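Local structure of ABC transporter substrate-binding protein (Streptococcus pneumoniae, 4OHN) at residues V29-A34 and K242-D247; N104-V109 and L177-Y182. The protein binds histidine in the cleft between its two lobes and probably delivers it to an ABC transporter for amino-acid uptake. One frame throughout, in Å; residues are numbered along the deposited sequence. Where two conformers were deposited one is given.

Contact 1 (V29-A34 and K242-D247); sequences VPMGFA and KWFGED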
loop_
_atom_site.group_PDB
_atom_site.type_symbol
_atom_site.label_atom_id
_atom_site.label_comp_id
_atom_site.label_asym_id
_atom_site.label_seq_id
_atom_site.Cartn_x
_atom_site.Cartn_y
_atom_site.Cartn_z
ATOM N N VAL A 29 -3.048 0.599 -7.126
ATOM C CA VAL A 29 -2.211 1.399 -8.005
ATOM C C VAL A 29 -1.423 2.417 -7.196
ATOM O O VAL A 29 -1.862 2.859 -6.139
ATOM C CB VAL A 29 -3.034 2.174 -9.061
ATOM C CG1 VAL A 29 -3.780 1.240 -9.983
ATOM C CG2 VAL A 29 -4.033 3.158 -8.409
ATOM N N PRO A 30 -0.241 2.816 -7.676
ATOM C CA PRO A 30 0.500 2.266 -8.804
ATOM C C PRO A 30 1.472 1.179 -8.352
ATOM O O PRO A 30 2.461 0.933 -9.043
ATOM C CB PRO A 30 1.291 3.479 -9.278
ATOM C CG PRO A 30 1.659 4.160 -8.010
ATOM C CD PRO A 30 0.501 3.921 -7.042
ATOM N N MET A 31 1.208 0.533 -7.218
ATOM C CA MET A 31 2.202 -0.361 -6.622
ATOM C C MET A 31 2.149 -1.757 -7.217
ATOM O O MET A 31 3.187 -2.334 -7.566
ATOM C CB MET A 31 2.002 -0.410 -5.104
ATOM C CG MET A 31 1.955 0.978 -4.417
ATOM S SD MET A 31 3.338 2.082 -4.845
ATOM C CE MET A 31 4.676 1.280 -3.951
ATOM N N GLY A 32 0.972 -2.335 -7.330
ATOM C CA GLY A 32 0.824 -3.648 -7.923
ATOM C C GLY A 32 -0.632 -3.859 -8.237
ATOM O O GLY A 32 -1.461 -3.827 -7.332
ATOM N N PHE A 33 -0.939 -4.026 -9.513
ATOM C CA PHE A 33 -2.338 -3.999 -9.942
ATOM C C PHE A 33 -2.539 -4.718 -11.259
ATOM O O PHE A 33 -1.604 -4.840 -12.075
ATOM C CB PHE A 33 -2.842 -2.548 -10.040
ATOM C CG PHE A 33 -2.129 -1.717 -11.077
ATOM C CD1 PHE A 33 -2.635 -1.582 -12.359
ATOM C CD2 PHE A 33 -0.944 -1.054 -10.782
ATOM C CE1 PHE A 33 -1.985 -0.806 -13.301
ATOM C CE2 PHE A 33 -0.289 -0.285 -11.720
ATOM C CZ PHE A 33 -0.807 -0.161 -12.982
ATOM N N ALA A 34 -3.750 -5.214 -11.472
ATOM C CA ALA A 34 -4.153 -5.835 -12.717
ATOM C C ALA A 34 -4.382 -4.760 -13.753
ATOM O O ALA A 34 -5.180 -3.820 -13.554
ATOM C CB ALA A 34 -5.417 -6.641 -12.520
ATOM N N LYS A 242 9.489 5.932 -13.712
ATOM C CA LYS A 242 8.462 5.300 -14.526
ATOM C C LYS A 242 7.090 5.473 -13.888
ATOM O O LYS A 242 6.131 5.816 -14.574
ATOM C CB LYS A 242 8.791 3.819 -14.711
ATOM C CG LYS A 242 7.718 3.004 -15.403
ATOM C CD LYS A 242 8.156 1.565 -15.555
ATOM C CE LYS A 242 7.029 0.684 -16.057
ATOM N NZ LYS A 242 7.458 -0.743 -16.063
ATOM N N TRP A 243 6.983 5.252 -12.580
ATOM C CA TRP A 243 5.683 5.256 -11.915
ATOM C C TRP A 243 5.303 6.593 -11.271
ATOM O O TRP A 243 4.104 6.883 -11.140
ATOM C CB TRP A 243 5.632 4.110 -10.886
ATOM C CG TRP A 243 5.675 2.789 -11.583
ATOM C CD1 TRP A 243 6.750 1.942 -11.697
ATOM C CD2 TRP A 243 4.608 2.190 -12.320
ATOM N NE1 TRP A 243 6.413 0.852 -12.452
ATOM C CE2 TRP A 243 5.103 0.983 -12.854
ATOM C CE3 TRP A 243 3.271 2.560 -12.585
ATOM C CZ2 TRP A 243 4.314 0.139 -13.629
ATOM C CZ3 TRP A 243 2.486 1.721 -13.373
ATOM C CH2 TRP A 243 3.012 0.513 -13.868
ATOM N N PHE A 244 6.292 7.405 -10.889
ATOM C CA PHE A 244 6.043 8.622 -10.105
ATOM C C PHE A 244 6.524 9.921 -10.722
ATOM O O PHE A 244 6.137 10.991 -10.265
ATOM C CB PHE A 244 6.663 8.480 -8.724
ATOM C CG PHE A 244 6.053 7.398 -7.923
ATOM C CD1 PHE A 244 4.745 7.523 -7.499
ATOM C CD2 PHE A 244 6.741 6.246 -7.629
ATOM C CE1 PHE A 244 4.151 6.532 -6.772
ATOM C CE2 PHE A 244 6.142 5.242 -6.899
ATOM C CZ PHE A 244 4.833 5.399 -6.470
ATOM N N GLY A 245 7.367 9.843 -11.740
ATOM C CA GLY A 245 7.941 11.044 -12.332
ATOM C C GLY A 245 8.860 11.807 -11.391
ATOM O O GLY A 245 9.099 12.997 -11.589
ATOM N N GLU A 246 9.382 11.124 -10.373
ATOM C CA GLU A 246 10.262 11.744 -9.389
ATOM C C GLU A 246 11.028 10.643 -8.690
ATOM O O GLU A 246 10.692 9.478 -8.841
ATOM C CB GLU A 246 9.462 12.535 -8.348
ATOM C CG GLU A 246 8.575 11.665 -7.442
ATOM C CD GLU A 246 7.980 12.429 -6.270
ATOM O OE1 GLU A 246 8.652 13.339 -5.739
ATOM O OE2 GLU A 246 6.837 12.113 -5.875
ATOM N N ASP A 247 12.030 11.035 -7.908
ATOM C CA ASP A 247 12.834 10.125 -7.102
ATOM C C ASP A 247 12.233 9.997 -5.694
ATOM O O ASP A 247 12.330 10.920 -4.879
ATOM C CB ASP A 247 14.266 10.680 -7.047
ATOM C CG ASP A 247 15.176 9.907 -6.119
ATOM O OD1 ASP A 247 14.773 8.835 -5.640
ATOM O OD2 ASP A 247 16.315 10.370 -5.882
#

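Contact 2 (N104-V109 and L177-Y182); sequences NEQVLV and LIDRVY. With HIS (histidine), chain B.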
loop_
_atom_site.group_PDB
_atom_site.type_symbol
_atom_site.label_atom_id
_atom_site.label_comp_id
_atom_site.label_asym_id
_atom_site.label_seq_id
_atom_site.Cartn_x
_atom_site.Cartn_y
_atom_site.Cartn_z
ATOM N N ASN A 104 4.792 7.745 2.401
ATOM C CA ASN A 104 3.399 7.803 2.000
ATOM C C ASN A 104 2.635 8.597 3.036
ATOM O O ASN A 104 3.101 8.758 4.167
ATOM C CB ASN A 104 2.846 6.385 1.893
ATOM C CG ASN A 104 1.388 6.340 1.471
ATOM O OD1 ASN A 104 0.981 6.920 0.428
ATOM N ND2 ASN A 104 0.574 5.728 2.333
ATOM N N GLU A 105 1.491 9.130 2.640
ATOM C CA GLU A 105 0.620 9.859 3.548
ATOM C C GLU A 105 -0.800 9.423 3.319
ATOM O O GLU A 105 -1.166 9.055 2.214
ATOM C CB GLU A 105 0.718 11.368 3.334
ATOM C CG GLU A 105 2.112 11.953 3.592
ATOM C CD GLU A 105 3.104 11.707 2.454
ATOM O OE1 GLU A 105 2.749 11.929 1.273
ATOM O OE2 GLU A 105 4.251 11.302 2.740
ATOM N N GLN A 106 -1.577 9.408 4.385
ATOM C CA GLN A 106 -3.013 9.205 4.294
ATOM C C GLN A 106 -3.680 10.546 4.022
ATOM O O GLN A 106 -3.389 11.571 4.665
ATOM C CB GLN A 106 -3.545 8.546 5.557
ATOM C CG GLN A 106 -2.936 7.165 5.845
ATOM C CD GLN A 106 -3.344 6.119 4.836
ATOM O OE1 GLN A 106 -4.503 6.053 4.420
ATOM N NE2 GLN A 106 -2.390 5.305 4.412
ATOM N N VAL A 107 -4.528 10.562 3.019
ATOM C CA VAL A 107 -5.235 11.779 2.622
ATOM C C VAL A 107 -6.730 11.512 2.610
ATOM O O VAL A 107 -7.200 10.366 2.566
ATOM C CB VAL A 107 -4.813 12.284 1.215
ATOM C CG1 VAL A 107 -3.363 12.824 1.232
ATOM C CG2 VAL A 107 -4.966 11.225 0.163
ATOM N N LEU A 108 -7.511 12.586 2.705
ATOM C CA LEU A 108 -8.907 12.557 2.335
ATOM C C LEU A 108 -9.078 12.976 0.900
ATOM O O LEU A 108 -8.396 13.896 0.404
ATOM C CB LEU A 108 -9.743 13.481 3.209
ATOM C CG LEU A 108 -10.146 13.013 4.595
ATOM C CD1 LEU A 108 -11.092 14.020 5.221
ATOM C CD2 LEU A 108 -10.777 11.624 4.532
ATOM N N VAL A 109 -10.001 12.291 0.245
ATOM C CA VAL A 109 -10.443 12.653 -1.101
ATOM C C VAL A 109 -11.942 12.977 -1.029
ATOM O O VAL A 109 -12.730 12.190 -0.501
ATOM C CB VAL A 109 -10.166 11.543 -2.131
ATOM C CG1 VAL A 109 -10.645 11.947 -3.520
ATOM C CG2 VAL A 109 -8.671 11.234 -2.178
ATOM N N LEU A 177 -10.850 8.125 3.029
ATOM C CA LEU A 177 -9.503 8.094 3.599
ATOM C C LEU A 177 -8.674 7.077 2.826
ATOM O O LEU A 177 -9.033 5.899 2.787
ATOM C CB LEU A 177 -9.592 7.727 5.079
ATOM C CG LEU A 177 -8.297 7.773 5.901
ATOM C CD1 LEU A 177 -7.716 9.185 5.914
ATOM C CD2 LEU A 177 -8.559 7.285 7.317
ATOM N N ILE A 178 -7.589 7.509 2.219
ATOM C CA ILE A 178 -6.873 6.707 1.231
ATOM C C ILE A 178 -5.410 7.130 1.122
ATOM O O ILE A 178 -5.051 8.272 1.400
ATOM C CB ILE A 178 -7.603 6.808 -0.139
ATOM C CG1 ILE A 178 -6.949 5.934 -1.217
ATOM C CG2 ILE A 178 -7.709 8.248 -0.591
ATOM C CD1 ILE A 178 -7.795 5.815 -2.485
ATOM N N ASP A 179 -4.543 6.213 0.719
ATOM C CA ASP A 179 -3.151 6.525 0.467
ATOM C C ASP A 179 -2.987 7.570 -0.626
ATOM O O ASP A 179 -3.580 7.460 -1.694
ATOM C CB ASP A 179 -2.399 5.247 0.057
ATOM C CG ASP A 179 -2.557 4.153 1.059
ATOM O OD1 ASP A 179 -3.670 3.635 1.194
ATOM O OD2 ASP A 179 -1.554 3.816 1.710
ATOM N N ARG A 180 -2.134 8.565 -0.389
ATOM C CA ARG A 180 -1.882 9.606 -1.372
ATOM C C ARG A 180 -1.322 9.035 -2.667
ATOM O O ARG A 180 -1.686 9.472 -3.742
ATOM C CB ARG A 180 -0.965 10.683 -0.796
ATOM C CG ARG A 180 -0.918 11.979 -1.621
ATOM C CD ARG A 180 -0.209 13.087 -0.825
ATOM N NE ARG A 180 -0.616 14.432 -1.209
ATOM C CZ ARG A 180 -0.392 15.515 -0.470
ATOM N NH1 ARG A 180 0.221 15.406 0.698
ATOM N NH2 ARG A 180 -0.787 16.707 -0.891
ATOM N N VAL A 181 -0.429 8.046 -2.598
ATOM C CA VAL A 181 0.142 7.523 -3.840
ATOM C C VAL A 181 -0.932 6.923 -4.719
ATOM O O VAL A 181 -0.900 7.052 -5.931
ATOM C CB VAL A 181 1.254 6.462 -3.643
ATOM C CG1 VAL A 181 2.427 7.050 -2.873
ATOM C CG2 VAL A 181 0.711 5.180 -2.988
ATOM N N TYR A 182 -1.899 6.262 -4.104
ATOM C CA TYR A 182 -2.988 5.703 -4.891
ATOM C C TYR A 182 -3.846 6.814 -5.486
ATOM O O TYR A 182 -4.114 6.830 -6.685
ATOM C CB TYR A 182 -3.812 4.756 -4.015
ATOM C CG TYR A 182 -4.953 4.038 -4.705
ATOM C CD1 TYR A 182 -5.021 2.665 -4.758
ATOM C CD2 TYR A 182 -5.973 4.730 -5.310
ATOM C CE1 TYR A 182 -6.085 2.028 -5.400
ATOM C CE2 TYR A 182 -6.979 4.115 -5.929
ATOM C CZ TYR A 182 -7.043 2.786 -5.984
ATOM O OH TYR A 182 -8.137 2.215 -6.644
HETATM N N HIS B . -0.951 1.359 2.636
HETATM C CA HIS B . -2.208 0.729 3.109
HETATM C C HIS B . -1.916 -0.527 3.899
HETATM O O HIS B . -0.730 -0.911 4.020
HETATM C CB HIS B . -3.223 0.501 1.963
HETATM C CG HIS B . -2.974 -0.662 1.048
HETATM N ND1 HIS B . -4.026 -1.401 0.532
HETATM C CD2 HIS B . -1.852 -1.161 0.471
HETATM C CE1 HIS B . -3.556 -2.318 -0.291
HETATM N NE2 HIS B . -2.240 -2.191 -0.352
HETATM O OXT HIS B . -2.890 -1.118 4.412
HETATM O O HOH W 1 -4.891 3.397 3.751
#

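Contact 1 (V29-A34 and K242-D247)
In this family 3 solute-binding protein, the bend that leads into the short strand 32-34 packs against the last turn of helix 235-244. The meeting is apolar and rests on Pro30, Met31 and Phe33 from one side and Trp243 and Phe244 from the other. Pro30 follows a cis peptide bond, and its ring packs against both Trp243 and Phe244. Its CB lies 4.0 Å from CE3 of Trp243. Its CG lies 3.7 Å from CE1 of Phe244, and the two side chains cross at about a right angle. The carbonyl O of Pro30 sits over one face of the indole, toward the rim. The aliphatic CG of Lys242 covers the opposite face.

Met31 starts away from the helix. Its chain then bends at chi2 and chi3, and this brings the sulfur back. SD reaches the edge of the Phe244 ring, near the ring plane and 4.0 Å from CZ. This is a Met-aromatic contact. Phe33 has CG between the backbone N and the carbonyl carbon (chi1 63°), and its ring extends to the indole. Phe33 CE2 is 3.8 Å from CZ3 of Trp243, and the two ring planes are 89° apart. CZ3 lies at the edge of the Phe33 ring, while Val29 CG1 covers one face of that ring.

The polar edge of the indole is held elsewhere: NE1 of Trp243 bonds to Asp46, which also forms a salt bridge with Lys242. Phe43 meets the ring of Phe244, and Tyr185 touches Pro30 and Trp243. Gly245, with positive phi, is the first residue after the helix. The arrangement is the end of the last helix of the chain packed on the loop and second strand of a small antiparallel meander, strands 27-28, 32-34 and 40-41.

Contact 2 (N104-V109 and L177-Y182)
OD2 of Asp179 is gripped by three nitrogens. The amino N of the bound histidine gives the shortest bond, 2.7 Å to OD2. Asn104 ND2 adds a weak bond of 2.9 Å to the same OD2, with its amide plane only 16° from that of the carboxylate. Gln106 NE2 adds another weak bond to OD2, at 3.2 Å. The Gln106 side chain runs beside Asp179 and points the same way, but its amide is turned 82° from the carboxylate. The other oxygen, OD1, accepts a hydrogen bond from a water at 2.8 Å; that water also donates to Gln106 OE1. Both carboxylate oxygens are thus engaged, which would fix the group's rotation. Glu206 accepts bonds from Asn104 ND2 and Gln106 NE2. It acts as a second-shell group and probably helps orient both amides.

Asp179 is carried by an antiparallel strand pair, 106-109 with 177-179, within the larger mixed sheet. Val107 and Ile178 form the hydrogen-bonded pair, with Val107 N to Ile178 O at 2.9 Å and a nearly straight N-H...O angle of 173°. Gln106 with Asp179 and Leu108 with Leu177 are non-hydrogen-bonded pairs. Asp179 then takes the N-cap position of helix 180-189, without a side-chain capping bond. At the start of that helix, Arg180 N donates to Glu105 O at 2.8 Å.

On the face opposite Asp179, Val109 CG2 meets Ile178 CG2 at 3.5 Å. The Arg180 chain, extended from CG to NE, runs across Val107, whose CG1 lies over one face of the guanidinium.

Overall arrangement
Contact 2 is nested along the chain inside the loop closed by contact 1, and their centres are about 14 Å apart. Helix 180-189 joins them. Its first turn belongs to contact 2 and packs against contact 1: Val29 O is 3.5 Å from Tyr182 CB, and Pro30 CD is 3.6 Å from Val181 O. Contact 2 reaches the pocket directly, through Asp179. Contact 1 lies beside the site: the nearest atoms of the Met31 side chain and the histidine are about 7 Å apart. Asn83, Gly84, Ser86, Arg91, Gln130 and Ser134 also hydrogen-bond the ligand.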